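Long-range contacts in aminopeptidase N family protein (Idiomarina loihiensis L2TR, PDB 4FGM), which binds zinc and is probably a metal-dependent aminopeptidase of the M61 family, removing residues from the amino ends of peptides: residues 35-40 against 107-112; 163-168 against 238-243. All blocks are in the same frame, centred on the assembly; numbering follows the deposited sequence.

Contact 1: residues 35-40 against 107-112; sequences NWIPGS and NNTSLC. With MAE (maleic acid), chain B.
The backbones draw nearest at I37 and T109, whose CA atoms lie 6.3 Å apart, with the loop 35-40 passing the weakly bonded helix 108-111 and turning back in a type II beta turn from I37 to S40. I37 and T109 share most of the contact. I37 CG1 lies anti to the backbone N (chi1 177°) and the chain continues extended, which carries CD1 out to T109 OG1 at 3.5 Å and to N107 OD1 at 3.7 Å, crossing both side chains at about a right angle. T109 meets it with both branches: the methyl CG2 lies 4.0 Å from I37 CG1, a good use of a residue that is half aliphatic, and grazes P38 CD. N107 brings CG and OD1 against I37 CD1, while its ND2 is hydrogen-bonded to the carbonyl O of V94. All this lies within the M61 N-terminal domain, where the turn presents G39 and S40 to the maleic acid pocket. S40 N bonds to I37 O at 3.1 Å, closing the turn. G39, at phi 95°, takes a backbone shape that would press a CB against the preceding carbonyl, and S40 OG is bonded to R44. W36 turns away, its ring edge-to-face with W359.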
# COMPACT_ATOMS: atom_id res chain seq x y z
N ASN A 35 5.89 17.90 -2.71
CA ASN A 35 4.47 18.04 -2.44
C ASN A 35 3.80 16.68 -2.33
O ASN A 35 2.61 16.59 -2.02
CB ASN A 35 3.80 18.91 -3.51
CG ASN A 35 4.12 20.37 -3.34
OD1 ASN A 35 4.16 20.87 -2.21
ND2 ASN A 35 4.34 21.07 -4.44
N TRP A 36 4.57 15.62 -2.58
CA TRP A 36 4.10 14.25 -2.45
C TRP A 36 5.29 13.33 -2.27
O TRP A 36 6.41 13.68 -2.64
CB TRP A 36 3.26 13.82 -3.66
CG TRP A 36 3.98 13.76 -4.97
CD1 TRP A 36 4.28 14.82 -5.79
CD2 TRP A 36 4.43 12.58 -5.66
NE1 TRP A 36 4.87 14.37 -6.95
CE2 TRP A 36 4.97 13.00 -6.90
CE3 TRP A 36 4.41 11.22 -5.36
CZ2 TRP A 36 5.50 12.10 -7.83
CZ3 TRP A 36 4.94 10.32 -6.29
CH2 TRP A 36 5.47 10.77 -7.51
N ILE A 37 5.07 12.16 -1.69
CA ILE A 37 6.16 11.21 -1.46
C ILE A 37 6.07 10.00 -2.37
O ILE A 37 5.00 9.41 -2.53
CB ILE A 37 6.19 10.73 0.01
CG1 ILE A 37 7.30 9.70 0.19
CG2 ILE A 37 4.83 10.15 0.40
CD1 ILE A 37 7.52 9.24 1.62
N PRO A 38 7.20 9.62 -2.99
CA PRO A 38 7.23 8.46 -3.90
C PRO A 38 6.53 7.25 -3.29
O PRO A 38 6.70 6.95 -2.12
CB PRO A 38 8.73 8.23 -4.11
CG PRO A 38 9.28 9.64 -4.11
CD PRO A 38 8.51 10.30 -2.95
N GLY A 39 5.74 6.57 -4.11
CA GLY A 39 5.04 5.39 -3.64
C GLY A 39 3.62 5.65 -3.17
O GLY A 39 2.86 4.72 -3.00
N SER A 40 3.27 6.91 -2.96
CA SER A 40 1.93 7.27 -2.51
C SER A 40 1.50 8.42 -3.41
O SER A 40 1.82 9.59 -3.17
CB SER A 40 1.96 7.72 -1.05
OG SER A 40 0.66 7.84 -0.52
N ASN A 107 9.69 10.76 7.44
CA ASN A 107 10.19 10.61 6.09
C ASN A 107 10.81 11.97 5.81
O ASN A 107 10.25 13.00 6.17
CB ASN A 107 9.03 10.37 5.12
CG ASN A 107 8.47 8.97 5.22
OD1 ASN A 107 9.07 8.01 4.73
ND2 ASN A 107 7.32 8.85 5.86
N ASN A 108 11.97 11.98 5.16
CA ASN A 108 12.62 13.24 4.90
C ASN A 108 11.91 14.13 3.89
O ASN A 108 12.28 15.30 3.73
CB ASN A 108 14.08 12.99 4.55
CG ASN A 108 14.85 12.45 5.74
OD1 ASN A 108 14.77 13.01 6.83
ND2 ASN A 108 15.60 11.36 5.55
N THR A 109 10.89 13.60 3.24
CA THR A 109 10.09 14.41 2.31
C THR A 109 9.34 15.43 3.17
O THR A 109 8.94 16.48 2.69
CB THR A 109 9.02 13.58 1.57
OG1 THR A 109 8.56 12.53 2.42
CG2 THR A 109 9.57 13.02 0.26
N SER A 110 9.15 15.11 4.45
CA SER A 110 8.45 16.00 5.37
C SER A 110 9.37 16.89 6.20
O SER A 110 8.98 17.97 6.61
CB SER A 110 7.56 15.19 6.34
OG SER A 110 6.39 14.71 5.70
N LEU A 111 10.59 16.43 6.45
CA LEU A 111 11.52 17.20 7.27
C LEU A 111 12.64 17.98 6.59
O LEU A 111 13.03 19.04 7.08
CB LEU A 111 12.14 16.27 8.33
CG LEU A 111 11.37 16.10 9.64
CD1 LEU A 111 9.97 15.56 9.37
CD2 LEU A 111 12.13 15.18 10.56
N CYS A 112 13.14 17.48 5.47
CA CYS A 112 14.27 18.11 4.79
C CYS A 112 14.04 18.90 3.51
O CYS A 112 13.81 18.31 2.45
CB CYS A 112 15.32 17.04 4.51
SG CYS A 112 15.84 16.18 5.99
C1 MAE B . 1.61 0.39 -1.85
O1 MAE B . 1.25 0.75 -3.02
O2 MAE B . 2.71 -0.20 -1.73
C2 MAE B . 0.73 0.75 -0.72
C3 MAE B . 0.48 1.92 -0.13
C4 MAE B . 1.04 3.22 -0.50
O3 MAE B . 1.88 3.43 -1.40
O4 MAE B . 0.57 4.18 0.14

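Contact 2: residues 163-168 against 238-243; sequences LIDYPF and EHRNST
D165, R240 and H239 carry this contact, the aspartate dividing its carboxylate between the other two. OD1 takes the nearly straight bond from H239 ND1 (2.6 Å, 176°); the oxygen lies in the imidazole plane, yet the ring nitrogen approaches from above the carboxylate. OD2 accepts twice from R240: NE reaches its anti side at 2.7 Å in a salt bridge, and the backbone N, tilted out of the carboxylate plane, its syn side at 3.0 Å. With CG between its backbone N and carbonyl carbon (chi1 63°) and a bend at chi3, the arginine folds back so that both donors grip one oxygen, while NH2 pairs with D161. P167 lays CD over one imidazole face in a CH-pi contact, 3.6 Å from the centroid. An asparagine in place of D165 would probably leave R240 without this charge partner and weaken the hold on H239. One water joins D165 O, N241 OD1 and S242 OG, while N241 ND2 is hydrogen-bonded to G141 O. The contact ties the loop after helix 160-163 to the turn between strands 235-238 and 242-248, beside pocket residue E238. With three donors converging on it, the buried carboxylate is likely to stay ionised.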
# COMPACT_ATOMS: atom_id res chain seq x y z
N LEU A 163 18.11 10.57 0.01
CA LEU A 163 17.78 11.06 1.34
C LEU A 163 16.31 10.85 1.70
O LEU A 163 15.99 10.37 2.79
CB LEU A 163 18.09 12.55 1.44
CG LEU A 163 17.69 13.22 2.76
CD1 LEU A 163 18.63 12.77 3.87
CD2 LEU A 163 17.75 14.73 2.61
N ILE A 164 15.42 11.21 0.79
CA ILE A 164 14.00 11.08 1.05
C ILE A 164 13.45 9.67 0.86
O ILE A 164 12.24 9.46 0.85
CB ILE A 164 13.19 12.09 0.21
CG1 ILE A 164 13.38 11.81 -1.28
CG2 ILE A 164 13.65 13.50 0.55
CD1 ILE A 164 12.51 12.68 -2.15
N ASP A 165 14.35 8.70 0.71
CA ASP A 165 13.91 7.33 0.55
C ASP A 165 14.37 6.47 1.72
O ASP A 165 14.38 5.24 1.64
CB ASP A 165 14.43 6.74 -0.76
CG ASP A 165 13.68 5.47 -1.14
OD1 ASP A 165 12.44 5.48 -1.00
OD2 ASP A 165 14.33 4.49 -1.58
N TYR A 166 14.77 7.11 2.81
CA TYR A 166 15.19 6.39 4.00
C TYR A 166 14.36 6.88 5.18
O TYR A 166 14.67 7.91 5.77
CB TYR A 166 16.68 6.62 4.33
CG TYR A 166 17.66 6.12 3.30
CD1 TYR A 166 18.44 7.01 2.57
CD2 TYR A 166 17.82 4.75 3.06
CE1 TYR A 166 19.36 6.55 1.63
CE2 TYR A 166 18.73 4.28 2.13
CZ TYR A 166 19.50 5.18 1.41
OH TYR A 166 20.42 4.73 0.48
N PRO A 167 13.27 6.17 5.52
CA PRO A 167 12.48 6.65 6.66
C PRO A 167 13.21 6.32 7.96
O PRO A 167 14.10 5.48 7.97
CB PRO A 167 11.16 5.89 6.52
CG PRO A 167 11.57 4.61 5.80
CD PRO A 167 12.54 5.14 4.76
N PHE A 168 12.84 7.00 9.04
CA PHE A 168 13.46 6.78 10.35
C PHE A 168 12.39 6.44 11.39
O PHE A 168 11.30 7.01 11.39
CB PHE A 168 14.21 8.04 10.83
CG PHE A 168 15.60 8.20 10.27
CD1 PHE A 168 15.79 8.54 8.93
CD2 PHE A 168 16.72 8.04 11.08
CE1 PHE A 168 17.07 8.73 8.41
CE2 PHE A 168 18.01 8.22 10.57
CZ PHE A 168 18.19 8.57 9.24
N GLU A 238 7.07 1.23 0.48
CA GLU A 238 8.32 0.62 0.06
C GLU A 238 9.46 1.61 -0.07
O GLU A 238 9.24 2.80 -0.33
CB GLU A 238 8.13 -0.09 -1.28
CG GLU A 238 7.89 0.86 -2.44
CD GLU A 238 6.46 1.34 -2.53
OE1 GLU A 238 5.71 1.21 -1.54
OE2 GLU A 238 6.08 1.85 -3.60
N HIS A 239 10.68 1.11 0.08
CA HIS A 239 11.89 1.91 -0.05
C HIS A 239 13.01 0.98 -0.55
O HIS A 239 12.89 -0.25 -0.45
CB HIS A 239 12.23 2.57 1.28
CG HIS A 239 11.22 3.59 1.70
ND1 HIS A 239 11.03 4.78 1.03
CD2 HIS A 239 10.28 3.56 2.68
CE1 HIS A 239 10.02 5.43 1.57
NE2 HIS A 239 9.54 4.71 2.57
N ARG A 240 14.07 1.57 -1.09
CA ARG A 240 15.17 0.79 -1.64
C ARG A 240 15.79 -0.26 -0.74
O ARG A 240 16.15 -1.33 -1.21
CB ARG A 240 16.25 1.71 -2.21
CG ARG A 240 16.96 2.61 -1.23
CD ARG A 240 17.73 3.67 -1.98
NE ARG A 240 16.84 4.66 -2.59
CZ ARG A 240 17.24 5.62 -3.41
NH1 ARG A 240 18.51 5.72 -3.73
NH2 ARG A 240 16.37 6.50 -3.89
N ASN A 241 15.92 0.00 0.56
CA ASN A 241 16.50 -1.02 1.43
C ASN A 241 15.77 -1.11 2.77
O ASN A 241 16.32 -1.59 3.77
CB ASN A 241 18.00 -0.76 1.62
CG ASN A 241 18.30 0.42 2.53
OD1 ASN A 241 17.47 1.32 2.70
ND2 ASN A 241 19.50 0.44 3.12
N SER A 242 14.52 -0.66 2.77
CA SER A 242 13.69 -0.69 3.97
C SER A 242 12.23 -0.43 3.59
O SER A 242 11.90 -0.13 2.44
CB SER A 242 14.12 0.40 4.95
OG SER A 242 13.78 1.68 4.45
N THR A 243 11.36 -0.54 4.58
CA THR A 243 9.95 -0.27 4.38
C THR A 243 9.38 0.20 5.71
O THR A 243 9.85 -0.19 6.77
CB THR A 243 9.17 -1.52 3.88
OG1 THR A 243 7.80 -1.16 3.65
CG2 THR A 243 9.23 -2.65 4.89
O HOH W 1 15.13 2.64 2.28
O HOH W 2 15.11 3.73 6.17

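Both contacts are largely buried, though R240 and N241 bring the edge of contact 2 closer to solvent. Both segments of contact 1 fall in the region assigned to the M61 N-terminal domain, and it is mainly aliphatic packing; contact 2 joins the loop after helix 160-163 to the five-stranded mixed sheet that holds strand 242-248, and relies on charge, hydrogen bonds and water. Their centres are 10 Å apart and they meet directly: N108 ND2 probably bonds to L163 O at 3.0 Å, and N107 packs against P167. G39 of contact 1 and E238 of contact 2 also touch, and both belong to the maleic acid pocket beside the zinc bound by H273, H277 and E307.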